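Local atomic coordinates of Cas13d (uncultured Ruminococcus sp, PDB entry 6IV9), a protein that binds CRISPR RNA as an effector whose two HEPN domains dictate maturation of that guide and cleavage of target RNA. Residues Y212-E220 with F306-Y314; N770-L778 with S816-N824. The protein carries 2 engineered substitutions. One frame throughout, in Å; residues are numbered along the deposited sequence.

Interaction 1. Residues Y212-E220 with F306-Y314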
loop_
_atom_site.group_PDB
_atom_site.type_symbol
_atom_site.label_atom_id
_atom_site.label_comp_id
_atom_site.label_asym_id
_atom_site.label_seq_id
_atom_site.Cartn_x
_atom_site.Cartn_y
_atom_site.Cartn_z
ATOM N N TYR A 212 -18.372 -16.833 -4.860
ATOM C CA TYR A 212 -19.820 -17.114 -4.708
ATOM C C TYR A 212 -20.453 -16.288 -3.589
ATOM O O TYR A 212 -21.633 -16.465 -3.350
ATOM C CB TYR A 212 -20.069 -18.601 -4.466
ATOM C CG TYR A 212 -19.854 -19.484 -5.663
ATOM C CD1 TYR A 212 -20.113 -19.033 -6.941
ATOM C CD2 TYR A 212 -19.388 -20.773 -5.514
ATOM C CE1 TYR A 212 -19.913 -19.839 -8.046
ATOM C CE2 TYR A 212 -19.178 -21.591 -6.608
ATOM C CZ TYR A 212 -19.442 -21.124 -7.878
ATOM O OH TYR A 212 -19.239 -21.942 -8.954
ATOM N N LEU A 213 -19.667 -15.485 -2.883
ATOM C CA LEU A 213 -20.234 -14.625 -1.821
ATOM C C LEU A 213 -20.912 -13.421 -2.475
ATOM O O LEU A 213 -20.519 -13.053 -3.554
ATOM C CB LEU A 213 -19.127 -14.142 -0.887
ATOM C CG LEU A 213 -18.404 -15.214 -0.085
ATOM C CD1 LEU A 213 -17.280 -14.607 0.721
ATOM C CD2 LEU A 213 -19.357 -15.949 0.825
ATOM N N SER A 214 -21.919 -12.887 -1.825
ATOM C CA SER A 214 -22.503 -11.652 -2.362
ATOM C C SER A 214 -22.909 -10.792 -1.179
ATOM O O SER A 214 -23.590 -11.310 -0.301
ATOM C CB SER A 214 -23.655 -11.932 -3.254
ATOM O OG SER A 214 -24.282 -10.718 -3.596
ATOM N N ALA A 215 -22.620 -9.493 -1.246
ATOM C CA ALA A 215 -22.993 -8.534 -0.184
ATOM C C ALA A 215 -24.505 -8.308 -0.218
ATOM O O ALA A 215 -25.009 -7.654 0.649
ATOM C CB ALA A 215 -22.241 -7.244 -0.321
ATOM N N ARG A 216 -25.170 -8.828 -1.237
ATOM C CA ARG A 216 -26.632 -8.674 -1.394
ATOM C C ARG A 216 -27.351 -9.793 -0.641
ATOM O O ARG A 216 -28.570 -9.789 -0.611
ATOM C CB ARG A 216 -27.001 -8.599 -2.874
ATOM C CG ARG A 216 -26.737 -7.230 -3.481
ATOM C CD ARG A 216 -26.817 -7.151 -4.983
ATOM N NE ARG A 216 -25.827 -8.004 -5.608
ATOM C CZ ARG A 216 -24.523 -7.947 -5.381
ATOM N NH1 ARG A 216 -24.024 -7.019 -4.589
ATOM N NH2 ARG A 216 -23.722 -8.828 -5.945
ATOM N N ASN A 217 -26.592 -10.712 -0.056
ATOM C CA ASN A 217 -27.184 -11.783 0.776
ATOM C C ASN A 217 -26.893 -11.485 2.244
ATOM O O ASN A 217 -25.752 -11.235 2.591
ATOM C CB ASN A 217 -26.601 -13.159 0.480
ATOM C CG ASN A 217 -26.985 -13.676 -0.881
ATOM O OD1 ASN A 217 -28.037 -13.336 -1.391
ATOM N ND2 ASN A 217 -26.123 -14.473 -1.474
ATOM N N THR A 218 -27.924 -11.527 3.075
ATOM C CA THR A 218 -27.734 -11.358 4.529
ATOM C C THR A 218 -27.135 -12.647 5.090
ATOM O O THR A 218 -27.121 -13.646 4.403
ATOM C CB THR A 218 -29.060 -11.154 5.267
ATOM O OG1 THR A 218 -29.799 -12.350 5.065
ATOM C CG2 THR A 218 -29.834 -9.950 4.788
ATOM N N TYR A 219 -26.717 -12.616 6.347
ATOM C CA TYR A 219 -26.127 -13.815 6.984
ATOM C C TYR A 219 -27.176 -14.931 7.011
ATOM O O TYR A 219 -26.843 -16.066 6.809
ATOM C CB TYR A 219 -25.575 -13.461 8.359
ATOM C CG TYR A 219 -24.882 -14.579 9.088
ATOM C CD1 TYR A 219 -23.683 -15.094 8.644
ATOM C CD2 TYR A 219 -25.432 -15.130 10.227
ATOM C CE1 TYR A 219 -23.045 -16.119 9.308
ATOM C CE2 TYR A 219 -24.810 -16.159 10.902
ATOM C CZ TYR A 219 -23.606 -16.650 10.449
ATOM O OH TYR A 219 -22.985 -17.651 11.113
ATOM N N GLU A 220 -28.429 -14.564 7.230
ATOM C CA GLU A 220 -29.510 -15.571 7.302
ATOM C C GLU A 220 -29.621 -16.290 5.966
ATOM O O GLU A 220 -29.659 -17.500 5.964
ATOM C CB GLU A 220 -30.816 -14.859 7.615
ATOM C CG GLU A 220 -32.036 -15.706 7.350
ATOM C CD GLU A 220 -32.300 -16.725 8.435
ATOM O OE1 GLU A 220 -33.152 -17.591 8.220
ATOM O OE2 GLU A 220 -31.667 -16.638 9.483
ATOM N N PHE A 306 -22.701 0.890 -2.861
ATOM C CA PHE A 306 -23.236 -0.381 -2.310
ATOM C C PHE A 306 -23.259 -0.402 -0.785
ATOM O O PHE A 306 -24.207 -0.938 -0.254
ATOM C CB PHE A 306 -22.534 -1.596 -2.917
ATOM C CG PHE A 306 -21.309 -2.051 -2.170
ATOM C CD1 PHE A 306 -21.430 -2.847 -1.053
ATOM C CD2 PHE A 306 -20.054 -1.588 -2.508
ATOM C CE1 PHE A 306 -20.320 -3.239 -0.332
ATOM C CE2 PHE A 306 -18.943 -1.975 -1.782
ATOM C CZ PHE A 306 -19.077 -2.802 -0.702
ATOM N N ILE A 307 -22.256 0.163 -0.130
ATOM C CA ILE A 307 -22.176 0.038 1.352
ATOM C C ILE A 307 -23.377 0.698 2.015
ATOM O O ILE A 307 -23.715 0.275 3.093
ATOM C CB ILE A 307 -20.834 0.498 1.940
ATOM C CG1 ILE A 307 -20.600 -0.130 3.312
ATOM C CG2 ILE A 307 -20.728 2.003 1.988
ATOM C CD1 ILE A 307 -20.599 -1.623 3.298
ATOM N N ASN A 308 -23.918 1.741 1.398
ATOM C CA ASN A 308 -25.083 2.461 1.968
ATOM C C ASN A 308 -26.404 1.860 1.477
ATOM O O ASN A 308 -27.411 2.250 1.998
ATOM C CB ASN A 308 -25.018 3.951 1.637
ATOM C CG ASN A 308 -23.778 4.609 2.192
ATOM O OD1 ASN A 308 -23.705 4.918 3.363
ATOM N ND2 ASN A 308 -22.788 4.799 1.356
ATOM N N ASN A 309 -26.363 0.941 0.523
ATOM C CA ASN A 309 -27.585 0.360 -0.083
ATOM C C ASN A 309 -27.847 -1.083 0.347
ATOM O O ASN A 309 -28.971 -1.517 0.228
ATOM C CB ASN A 309 -27.493 0.378 -1.601
ATOM C CG ASN A 309 -27.545 1.776 -2.158
ATOM O OD1 ASN A 309 -27.922 2.703 -1.461
ATOM N ND2 ASN A 309 -27.145 1.926 -3.405
ATOM N N ILE A 310 -26.843 -1.797 0.852
ATOM C CA ILE A 310 -27.034 -3.217 1.269
ATOM C C ILE A 310 -27.717 -3.269 2.634
ATOM O O ILE A 310 -27.923 -2.234 3.225
ATOM C CB ILE A 310 -25.720 -4.022 1.253
ATOM C CG1 ILE A 310 -24.632 -3.358 2.093
ATOM C CG2 ILE A 310 -25.272 -4.280 -0.168
ATOM C CD1 ILE A 310 -23.410 -4.204 2.283
ATOM N N ASP A 311 -27.985 -4.472 3.120
ATOM C CA ASP A 311 -28.739 -4.621 4.384
ATOM C C ASP A 311 -28.001 -3.890 5.496
ATOM O O ASP A 311 -26.802 -3.985 5.558
ATOM C CB ASP A 311 -28.896 -6.084 4.777
ATOM C CG ASP A 311 -29.910 -6.283 5.880
ATOM O OD1 ASP A 311 -29.576 -6.062 7.036
ATOM O OD2 ASP A 311 -31.025 -6.637 5.552
ATOM N N PRO A 312 -28.711 -3.264 6.448
ATOM C CA PRO A 312 -28.098 -2.510 7.531
ATOM C C PRO A 312 -27.207 -3.360 8.446
ATOM O O PRO A 312 -26.404 -2.822 9.129
ATOM C CB PRO A 312 -29.277 -1.989 8.356
ATOM C CG PRO A 312 -30.461 -2.090 7.444
ATOM C CD PRO A 312 -30.159 -3.237 6.518
ATOM N N GLU A 313 -27.372 -4.675 8.417
ATOM C CA GLU A 313 -26.553 -5.565 9.277
ATOM C C GLU A 313 -25.068 -5.412 8.902
ATOM O O GLU A 313 -24.240 -5.507 9.760
ATOM C CB GLU A 313 -27.075 -7.000 9.251
ATOM C CG GLU A 313 -26.907 -7.721 7.932
ATOM C CD GLU A 313 -27.262 -9.194 7.998
ATOM O OE1 GLU A 313 -28.271 -9.504 8.600
ATOM O OE2 GLU A 313 -26.535 -9.997 7.464
ATOM N N TYR A 314 -24.777 -5.200 7.630
ATOM C CA TYR A 314 -23.371 -5.022 7.196
ATOM C C TYR A 314 -22.793 -3.766 7.833
ATOM O O TYR A 314 -21.689 -3.785 8.285
ATOM C CB TYR A 314 -23.298 -4.900 5.681
ATOM C CG TYR A 314 -23.399 -6.200 4.941
ATOM C CD1 TYR A 314 -24.621 -6.769 4.657
ATOM C CD2 TYR A 314 -22.268 -6.862 4.527
ATOM C CE1 TYR A 314 -24.714 -7.962 3.968
ATOM C CE2 TYR A 314 -22.341 -8.050 3.833
ATOM C CZ TYR A 314 -23.569 -8.609 3.555
ATOM O OH TYR A 314 -23.612 -9.770 2.866
HETATM O O HOH W 1 -27.560 -6.917 1.684
HETATM O O HOH W 2 -29.073 -12.078 8.632
#

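Interaction 2. Residues N770-L778 with S816-N824. Engineered in segment 816-824: A823 (natural residue Arg).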
loop_
_atom_site.group_PDB
_atom_site.type_symbol
_atom_site.label_atom_id
_atom_site.label_comp_id
_atom_site.label_asym_id
_atom_site.label_seq_id
_atom_site.Cartn_x
_atom_site.Cartn_y
_atom_site.Cartn_z
ATOM N N ASN A 770 -15.308 -11.067 -27.031
ATOM C CA ASN A 770 -15.284 -11.392 -25.582
ATOM C C ASN A 770 -13.796 -11.400 -25.213
ATOM O O ASN A 770 -13.060 -12.162 -25.806
ATOM C CB ASN A 770 -15.991 -12.713 -25.277
ATOM C CG ASN A 770 -15.788 -13.229 -23.868
ATOM O OD1 ASN A 770 -14.929 -14.063 -23.623
ATOM N ND2 ASN A 770 -16.592 -12.770 -22.928
ATOM N N LEU A 771 -13.386 -10.592 -24.244
ATOM C CA LEU A 771 -11.939 -10.438 -23.960
ATOM C C LEU A 771 -11.279 -11.758 -23.559
ATOM O O LEU A 771 -10.233 -12.056 -24.082
ATOM C CB LEU A 771 -11.775 -9.409 -22.846
ATOM C CG LEU A 771 -10.344 -9.191 -22.385
ATOM C CD1 LEU A 771 -9.497 -8.637 -23.504
ATOM C CD2 LEU A 771 -10.318 -8.268 -21.192
ATOM N N LYS A 772 -11.937 -12.539 -22.716
ATOM C CA LYS A 772 -11.357 -13.799 -22.190
ATOM C C LYS A 772 -11.099 -14.824 -23.301
ATOM O O LYS A 772 -10.276 -15.675 -23.087
ATOM C CB LYS A 772 -12.154 -14.307 -20.992
ATOM C CG LYS A 772 -12.273 -13.303 -19.855
ATOM C CD LYS A 772 -12.490 -13.913 -18.478
ATOM C CE LYS A 772 -12.526 -12.899 -17.352
ATOM N NZ LYS A 772 -11.863 -11.629 -17.730
ATOM N N ASN A 773 -11.788 -14.726 -24.434
ATOM C CA ASN A 773 -11.550 -15.658 -25.568
ATOM C C ASN A 773 -10.125 -15.450 -26.078
ATOM O O ASN A 773 -9.536 -16.397 -26.537
ATOM C CB ASN A 773 -12.573 -15.481 -26.688
ATOM C CG ASN A 773 -13.960 -15.955 -26.315
ATOM O OD1 ASN A 773 -14.129 -16.714 -25.371
ATOM N ND2 ASN A 773 -14.963 -15.518 -27.049
ATOM N N ASP A 774 -9.677 -14.204 -26.106
ATOM C CA ASP A 774 -8.307 -13.867 -26.540
ATOM C C ASP A 774 -7.949 -12.529 -25.909
ATOM O O ASP A 774 -8.390 -11.522 -26.421
ATOM C CB ASP A 774 -8.188 -13.829 -28.062
ATOM C CG ASP A 774 -6.759 -13.717 -28.555
ATOM O OD1 ASP A 774 -5.889 -13.501 -27.736
ATOM O OD2 ASP A 774 -6.547 -13.847 -29.745
ATOM N N TYR A 775 -7.078 -12.545 -24.906
ATOM C CA TYR A 775 -6.668 -11.320 -24.177
ATOM C C TYR A 775 -5.937 -10.341 -25.099
ATOM O O TYR A 775 -5.944 -9.172 -24.811
ATOM C CB TYR A 775 -5.854 -11.692 -22.943
ATOM C CG TYR A 775 -6.682 -12.038 -21.739
ATOM C CD1 TYR A 775 -7.180 -11.059 -20.911
ATOM C CD2 TYR A 775 -6.973 -13.346 -21.430
ATOM C CE1 TYR A 775 -7.938 -11.375 -19.803
ATOM C CE2 TYR A 775 -7.731 -13.682 -20.327
ATOM C CZ TYR A 775 -8.212 -12.692 -19.505
ATOM O OH TYR A 775 -8.954 -13.010 -18.422
ATOM N N ARG A 776 -5.375 -10.827 -26.196
ATOM C CA ARG A 776 -4.583 -9.977 -27.119
ATOM C C ARG A 776 -5.465 -9.122 -28.032
ATOM O O ARG A 776 -4.916 -8.295 -28.719
ATOM C CB ARG A 776 -3.673 -10.834 -28.003
ATOM C CG ARG A 776 -2.785 -11.809 -27.256
ATOM C CD ARG A 776 -2.124 -12.778 -28.212
ATOM N NE ARG A 776 -3.097 -13.594 -28.905
ATOM C CZ ARG A 776 -2.963 -14.030 -30.140
ATOM N NH1 ARG A 776 -1.809 -13.920 -30.758
ATOM N NH2 ARG A 776 -3.984 -14.580 -30.754
ATOM N N ILE A 777 -6.778 -9.287 -27.974
ATOM C CA ILE A 777 -7.687 -8.631 -28.958
ATOM C C ILE A 777 -7.597 -7.098 -28.944
ATOM O O ILE A 777 -7.696 -6.524 -30.012
ATOM C CB ILE A 777 -9.124 -9.151 -28.798
ATOM C CG1 ILE A 777 -10.039 -8.702 -29.938
ATOM C CG2 ILE A 777 -9.699 -8.777 -27.454
ATOM C CD1 ILE A 777 -9.611 -9.166 -31.289
ATOM N N LEU A 778 -7.478 -6.473 -27.775
ATOM C CA LEU A 778 -7.416 -4.994 -27.761
ATOM C C LEU A 778 -6.152 -4.497 -28.464
ATOM O O LEU A 778 -6.260 -3.673 -29.338
ATOM C CB LEU A 778 -7.394 -4.557 -26.300
ATOM C CG LEU A 778 -8.201 -3.321 -25.933
ATOM C CD1 LEU A 778 -7.505 -2.503 -24.880
ATOM C CD2 LEU A 778 -8.604 -2.492 -27.124
ATOM N N SER A 816 -3.825 -17.094 -27.587
ATOM C CA SER A 816 -4.917 -16.905 -26.617
ATOM C C SER A 816 -4.716 -17.800 -25.400
ATOM O O SER A 816 -5.109 -17.396 -24.335
ATOM C CB SER A 816 -6.249 -17.102 -27.257
ATOM O OG SER A 816 -6.370 -18.407 -27.763
ATOM N N SER A 817 -4.191 -19.000 -25.598
ATOM C CA SER A 817 -4.027 -19.945 -24.468
ATOM C C SER A 817 -2.978 -19.482 -23.451
ATOM O O SER A 817 -3.292 -19.450 -22.286
ATOM C CB SER A 817 -3.718 -21.315 -24.987
ATOM O OG SER A 817 -3.414 -22.185 -23.928
ATOM N N MET A 818 -1.783 -19.126 -23.888
ATOM C CA MET A 818 -0.730 -18.709 -22.935
ATOM C C MET A 818 -1.127 -17.409 -22.214
ATOM O O MET A 818 -0.776 -17.261 -21.074
ATOM C CB MET A 818 0.645 -18.605 -23.601
ATOM C CG MET A 818 0.797 -17.495 -24.593
ATOM S SD MET A 818 2.473 -17.303 -25.191
ATOM C CE MET A 818 2.578 -18.777 -26.195
ATOM N N THR A 819 -1.760 -16.475 -22.914
ATOM C CA THR A 819 -2.155 -15.187 -22.286
ATOM C C THR A 819 -3.233 -15.423 -21.227
ATOM O O THR A 819 -3.257 -14.695 -20.250
ATOM C CB THR A 819 -2.421 -14.107 -23.337
ATOM O OG1 THR A 819 -3.490 -14.572 -24.142
ATOM C CG2 THR A 819 -1.213 -13.803 -24.185
ATOM N N ARG A 820 -4.141 -16.357 -21.482
ATOM C CA ARG A 820 -5.189 -16.693 -20.489
ATOM C C ARG A 820 -4.528 -17.291 -19.243
ATOM O O ARG A 820 -4.948 -16.962 -18.163
ATOM C CB ARG A 820 -6.239 -17.641 -21.070
ATOM C CG ARG A 820 -7.327 -18.013 -20.080
ATOM C CD ARG A 820 -8.669 -18.351 -20.693
ATOM N NE ARG A 820 -8.524 -19.373 -21.708
ATOM C CZ ARG A 820 -8.411 -19.145 -23.007
ATOM N NH1 ARG A 820 -8.932 -18.064 -23.551
ATOM N NH2 ARG A 820 -7.790 -20.019 -23.768
ATOM N N LYS A 821 -3.544 -18.161 -19.425
ATOM C CA LYS A 821 -2.842 -18.775 -18.273
ATOM C C LYS A 821 -2.120 -17.691 -17.475
ATOM O O LYS A 821 -2.142 -17.748 -16.271
ATOM C CB LYS A 821 -1.851 -19.846 -18.727
ATOM C CG LYS A 821 -2.499 -21.080 -19.328
ATOM C CD LYS A 821 -1.592 -22.281 -19.402
ATOM C CE LYS A 821 -2.313 -23.541 -19.824
ATOM N NZ LYS A 821 -1.428 -24.723 -19.738
ATOM N N TYR A 822 -1.502 -16.753 -18.175
ATOM C CA TYR A 822 -0.765 -15.645 -17.525
ATOM C C TYR A 822 -1.730 -14.828 -16.665
ATOM O O TYR A 822 -1.451 -14.582 -15.526
ATOM C CB TYR A 822 -0.225 -14.752 -18.633
ATOM C CG TYR A 822 0.804 -13.719 -18.272
ATOM C CD1 TYR A 822 1.802 -13.966 -17.359
ATOM C CD2 TYR A 822 0.800 -12.499 -18.908
ATOM C CE1 TYR A 822 2.751 -13.004 -17.060
ATOM C CE2 TYR A 822 1.739 -11.530 -18.632
ATOM C CZ TYR A 822 2.729 -11.784 -17.709
ATOM O OH TYR A 822 3.652 -10.831 -17.451
ATOM N N ALA A 823 -2.883 -14.488 -17.219
ATOM C CA ALA A 823 -3.872 -13.684 -16.476
ATOM C C ALA A 823 -4.313 -14.445 -15.226
ATOM O O ALA A 823 -4.443 -13.827 -14.197
ATOM C CB ALA A 823 -5.041 -13.368 -17.363
ATOM N N ASN A 824 -4.549 -15.743 -15.353
ATOM C CA ASN A 824 -4.971 -16.571 -14.200
ATOM C C ASN A 824 -3.856 -16.629 -13.151
ATOM O O ASN A 824 -4.148 -16.515 -11.994
ATOM C CB ASN A 824 -5.402 -17.960 -14.661
ATOM C CG ASN A 824 -6.678 -17.931 -15.469
ATOM O OD1 ASN A 824 -7.456 -16.999 -15.375
ATOM N ND2 ASN A 824 -6.900 -18.946 -16.278
HETATM O O HOH W 3 -6.616 -15.197 -24.046
#

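Interaction 1. Residues Y212-E220 with F306-Y314
Y314 and E313, neighbours in the first turn of helix 312-330, reach across to N217 and Y219 and show how two helix N-termini can be locked together by side chains of one of them. The site probably belongs to the first HEPN domain, since helix 267-291, beside both segments, leads into what appears to be an R-X4-H motif, its arginine probably replaced by an engineered alanine. The Y314 hydroxyl donates to N217 O over 2.6 Å, the oxygen at the ring edge and the donor tilted 23° from the carbonyl plane. Y278 on helix 267-291 bonds to the same N217 O, so two tyrosines grip this carbonyl. A215 O lies obliquely to the phenol, 3.3 Å from Y314 CE1; A215 CB packs 4.2 Å from I310 CD1, which sits over one face of the Y314 ring near its rim. E313 meets the other helix start: its OE2 accepts from Y219 N (2.9 Å, 161°) on the syn side, a little out of the carboxylate plane, and its OE1 receives a water that accepts from E220 N. One carboxylate thus serves two amides, one directly and one through water, at the beginning of helix 219-223, where the helix dipole would favour its negative charge. H279 also bonds to OE2. CG of E313 sits between its backbone N and carbonyl carbon (chi1 68°), from where the chain runs out extended. Each helix has its own N-cap: T218 OG1 bonds to V221 N, and D311 OD1 accepts from E313 N through its anti lone pair. T218 CG2 rests 3.6 Å from D311 OD2, the two capping side chains crossing at a slant. A second water bridges the segments, donating to A215 O at 2.8 Å and accepting from D311 N at 2.9 Å.

Interaction 2. Residues N770-L778 with S816-N824
With CG anti to the carbonyl carbon (chi1 -84°), Y775 directs its ring at helix 816-827, while R820, CG anti to its backbone N (chi1 180°) and bent at chi3, brings its guanidinium to the 3-10 segment before that tyrosine. The helix carries what appears to be the R-X4-H motif of the second HEPN domain, and A823 is an engineered replacement of its arginine. The methyl of A823 sits over one face of the Y775 ring, 4.2 Å from the centroid and 22° off the normal, a CH-pi contact. NH1 of R820 donates to K772 O at 2.8 Å, in both the guanidinium and the carbonyl plane, with a weak second bond to N773 O. At the start of the helix, D774 packs its carboxylate against S816 CB. R776 holds it side-on, NE to the syn lone pair of OD1 at 3.0 Å and NH2 to OD2 at 2.9 Å; OD1 also caps R776 N, which meets it from above the carboxylate plane, and NH1 is held by I811 O. A leucine in place of D774 would probably leave R776 NE and NH2 without their charged mate and the guanidinium held chiefly by that one bond. A water joins Y775 N to S816 O. The charge of R820 is spent on main-chain carbonyls and that of D774 within its segment, so backbone geometry probably matters more here than an ion pair.

Both contacts are partly buried and set a loop leading into a helix against another helical start, in different elements: interaction 1 joins the loops and first turns of helices 219-223 and 312-330, interaction 2 the segment before helix 777-788 and helix 816-827. Y314 and A215, like Y775 and T819, are buried, while R216 and N773 lie exposed. Their centres are about 32 Å apart. The carboxylate of interaction 1 works across the segments, whereas that of interaction 2 is bound mainly within its own. In each a water joins backbone atoms of the two segments. Interaction 2 is nearer the bound RNA, about 12 Å by nearest atom against 22 Å, and includes the arginine position of a HEPN motif.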